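Putative Nitroreductase (Anabaena variabilis ATCC 29413, PDB 3EO7) binds flavin mononucleotide and is probably an FMN-dependent oxidoreductase of the nitroreductase family. Local coordinates at residues A[345-350]-A[387-392]. Residues are numbered along the deposited sequence; the frame is centred on the assembly and turned at random.
Sequences LTFDEL and CGVQGL
Val389 lays its CG1 methyl against the first turn of helix 347-358, 3.6 Å from Phe347 CA, while its CG2 turns to Leu345 and Leu350. The contact closes a beta-alpha-beta unit of the nitroreductase-family fold, in which the short strand 345-346 leads into helix 347-358 and pairs in parallel with the end of strand 381-390. Two backbone hydrogen bonds of Leu345 join the strands: its N reaches Gly388 O at 2.9 Å, and its O accepts from Gln390 N at 2.8 Å, nearly in line with the carbonyl. Beta-branched Val389 suits this strand, since its two methyls spread over helix and strand together. Beyond a type II turn from Val389 to Leu392, whose third position, with its positive phi, is readily taken by Gly391, Leu392 has CG anti to the backbone N (chi1 -156°) and brings CD2 to Phe347 CE1 and Leu350 CD2; Leu406 of strand 405-411 touches both Phe347 and Leu392. The helix begins with a capping box: Thr346 OG1 accepts from Glu349 N at 3.0 Å, and Glu349 OE1, also salt-bridged to Arg509, receives Thr346 N from above its carboxylate plane. A valine in place of Thr346 would probably leave Glu349 N without its cap and weaken the helix start. In the conformer given here, one of two, the exposed Gln390 runs alongside Thr346, its CG 3.7 Å from Thr346 CA, and its NE2 donates to a water. That water also accepts from Phe347 N, at 3.0 Å.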
ATOM      1  N   LEU A 345     -14.584   7.697 -19.036  1.00 17.98           N
ATOM      2  CA  LEU A 345     -13.283   8.345 -19.001  1.00 18.16           C
ATOM      3  C   LEU A 345     -12.870   8.534 -20.455  1.00 18.08           C
ATOM      4  O   LEU A 345     -13.342   7.806 -21.338  1.00 19.77           O
ATOM      5  CB  LEU A 345     -12.209   7.483 -18.323  1.00 18.98           C
ATOM      6  CG  LEU A 345     -11.878   7.769 -16.864  1.00 24.16           C
ATOM      7  CD1 LEU A 345     -13.098   7.939 -16.006  1.00 22.57           C
ATOM      8  CD2 LEU A 345     -10.900   6.690 -16.360  1.00 23.13           C
ATOM      9  N   THR A 346     -11.992   9.493 -20.706  1.00 18.43           N
ATOM     10  CA  THR A 346     -11.375   9.587 -22.010  1.00 18.14           C
ATOM     11  C   THR A 346     -10.178   8.636 -22.015  1.00 17.74           C
ATOM     12  O   THR A 346      -9.637   8.273 -20.976  1.00 16.97           O
ATOM     13  CB  THR A 346     -10.883  10.993 -22.354  1.00 17.62           C
ATOM     14  OG1 THR A 346      -9.815  11.373 -21.478  1.00 16.58           O
ATOM     15  CG2 THR A 346     -12.027  12.016 -22.298  1.00 22.86           C
ATOM     16  N   PHE A 347      -9.730   8.233 -23.196  1.00 20.04           N
ATOM     17  CA  PHE A 347      -8.569   7.353 -23.245  1.00 19.62           C
ATOM     18  C   PHE A 347      -7.343   8.108 -22.706  1.00 17.97           C
ATOM     19  O   PHE A 347      -6.531   7.522 -21.982  1.00 18.17           O
ATOM     20  CB  PHE A 347      -8.361   6.811 -24.651  1.00 21.70           C
ATOM     21  CG  PHE A 347      -7.260   5.807 -24.775  1.00 16.87           C
ATOM     22  CD1 PHE A 347      -7.059   4.815 -23.830  1.00 18.82           C
ATOM     23  CD2 PHE A 347      -6.422   5.836 -25.879  1.00 26.95           C
ATOM     24  CE1 PHE A 347      -6.045   3.895 -23.972  1.00 21.60           C
ATOM     25  CE2 PHE A 347      -5.404   4.893 -26.018  1.00 24.46           C
ATOM     26  CZ  PHE A 347      -5.237   3.924 -25.064  1.00 21.08           C
ATOM     27  N   ASP A 348      -7.237   9.397 -23.014  1.00 18.63           N
ATOM     28  CA  ASP A 348      -6.143  10.200 -22.433  1.00 17.79           C
ATOM     29  C   ASP A 348      -6.133  10.177 -20.894  1.00 17.64           C
ATOM     30  O   ASP A 348      -5.063  10.158 -20.270  1.00 16.94           O
ATOM     31  CB  ASP A 348      -6.176  11.644 -22.930  1.00 19.07           C
ATOM     32  CG  ASP A 348      -5.588  11.803 -24.332  1.00 21.43           C
ATOM     33  OD1 ASP A 348      -4.979  10.852 -24.877  1.00 20.98           O
ATOM     34  OD2 ASP A 348      -5.742  12.915 -24.880  1.00 24.47           O
ATOM     35  N   GLU A 349      -7.317  10.204 -20.279  1.00 16.96           N
ATOM     36  CA  GLU A 349      -7.403  10.138 -18.824  1.00 17.14           C
ATOM     37  C   GLU A 349      -6.858   8.800 -18.331  1.00 16.04           C
ATOM     38  O   GLU A 349      -6.081   8.737 -17.387  1.00 15.86           O
ATOM     39  CB  GLU A 349      -8.842  10.355 -18.348  1.00 15.36           C
ATOM     40  CG  GLU A 349      -9.248  11.831 -18.328  1.00 17.71           C
ATOM     41  CD  GLU A 349     -10.745  12.087 -18.151  1.00 22.44           C
ATOM     42  OE1 GLU A 349     -11.556  11.171 -18.442  1.00 17.26           O
ATOM     43  OE2 GLU A 349     -11.096  13.253 -17.781  1.00 18.35           O
ATOM     44  N   LEU A 350      -7.302   7.703 -18.946  1.00 16.20           N
ATOM     45  CA  LEU A 350      -6.820   6.383 -18.553  1.00 16.49           C
ATOM     46  C   LEU A 350      -5.308   6.312 -18.739  1.00 15.17           C
ATOM     47  O   LEU A 350      -4.615   5.834 -17.867  1.00 16.26           O
ATOM     48  CB  LEU A 350      -7.499   5.268 -19.370  1.00 15.76           C
ATOM     49  CG  LEU A 350      -7.036   3.843 -19.027  1.00 19.93           C
ATOM     50  CD1 LEU A 350      -7.337   3.512 -17.548  1.00 18.49           C
ATOM     51  CD2 LEU A 350      -7.686   2.849 -19.998  1.00 20.89           C
ATOM     52  N   CYS A 387     -15.127  -0.640 -19.463  1.00 15.04           N
ATOM     53  CA  CYS A 387     -16.538  -0.582 -19.792  1.00 16.59           C
ATOM     54  C   CYS A 387     -16.958   0.731 -20.389  1.00 16.53           C
ATOM     55  O   CYS A 387     -17.920   0.760 -21.142  1.00 17.13           O
ATOM     56  CB  CYS A 387     -17.394  -0.828 -18.558  1.00 16.99           C
ATOM     57  SG  CYS A 387     -17.098  -2.485 -17.887  1.00 21.27           S
ATOM     58  N   GLY A 388     -16.263   1.807 -20.042  1.00 17.81           N
ATOM     59  CA  GLY A 388     -16.598   3.140 -20.523  1.00 16.74           C
ATOM     60  C   GLY A 388     -15.423   4.062 -20.684  1.00 14.64           C
ATOM     61  O   GLY A 388     -15.276   5.009 -19.937  1.00 18.24           O
ATOM     62  N   VAL A 389     -14.563   3.785 -21.656  1.00 16.37           N
ATOM     63  CA  VAL A 389     -13.421   4.628 -21.948  1.00 15.67           C
ATOM     64  C   VAL A 389     -13.577   5.015 -23.394  1.00 18.95           C
ATOM     65  O   VAL A 389     -13.552   4.157 -24.293  1.00 18.77           O
ATOM     66  CB  VAL A 389     -12.068   3.953 -21.655  1.00 14.91           C
ATOM     67  CG1 VAL A 389     -10.907   4.872 -22.127  1.00 16.85           C
ATOM     68  CG2 VAL A 389     -11.961   3.610 -20.176  1.00 15.89           C
ATOM     69  N   GLN A 390     -13.817   6.296 -23.662  0.50 19.32           N
ATOM     70  CA  GLN A 390     -14.040   6.662 -25.055  0.50 20.60           C
ATOM     71  C   GLN A 390     -12.784   6.378 -25.855  0.50 21.01           C
ATOM     72  O   GLN A 390     -11.662   6.581 -25.402  0.50 21.28           O
ATOM     73  CB  GLN A 390     -14.535   8.089 -25.267  0.50 23.08           C
ATOM     74  CG  GLN A 390     -13.587   9.160 -24.895  0.50 27.74           C
ATOM     75  CD  GLN A 390     -13.814  10.425 -25.714  0.50 25.78           C
ATOM     76  OE1 GLN A 390     -14.911  10.662 -26.234  0.50 32.14           O
ATOM     77  NE2 GLN A 390     -12.776  11.232 -25.832  0.50 14.66           N
ATOM     78  N   GLY A 391     -13.007   5.837 -27.037  1.00 22.62           N
ATOM     79  CA  GLY A 391     -11.944   5.448 -27.931  1.00 25.93           C
ATOM     80  C   GLY A 391     -11.354   4.087 -27.673  1.00 26.67           C
ATOM     81  O   GLY A 391     -10.409   3.682 -28.371  1.00 26.30           O
ATOM     82  N   LEU A 392     -11.876   3.367 -26.682  1.00 21.32           N
ATOM     83  CA  LEU A 392     -11.401   2.036 -26.398  1.00 19.19           C
ATOM     84  C   LEU A 392     -12.609   1.093 -26.383  1.00 19.18           C
ATOM     85  O   LEU A 392     -13.624   1.375 -25.727  1.00 20.36           O
ATOM     86  CB  LEU A 392     -10.683   2.028 -25.035  1.00 20.32           C
ATOM     87  CG  LEU A 392      -9.653   0.995 -24.671  1.00 30.66           C
ATOM     88  CD1 LEU A 392      -8.567   0.940 -25.753  1.00 23.82           C
ATOM     89  CD2 LEU A 392      -9.064   1.340 -23.299  1.00 20.87           C
TER
HETATM   90  O   HOH W   1     -10.683   9.653 -25.717  1.00 30.99           O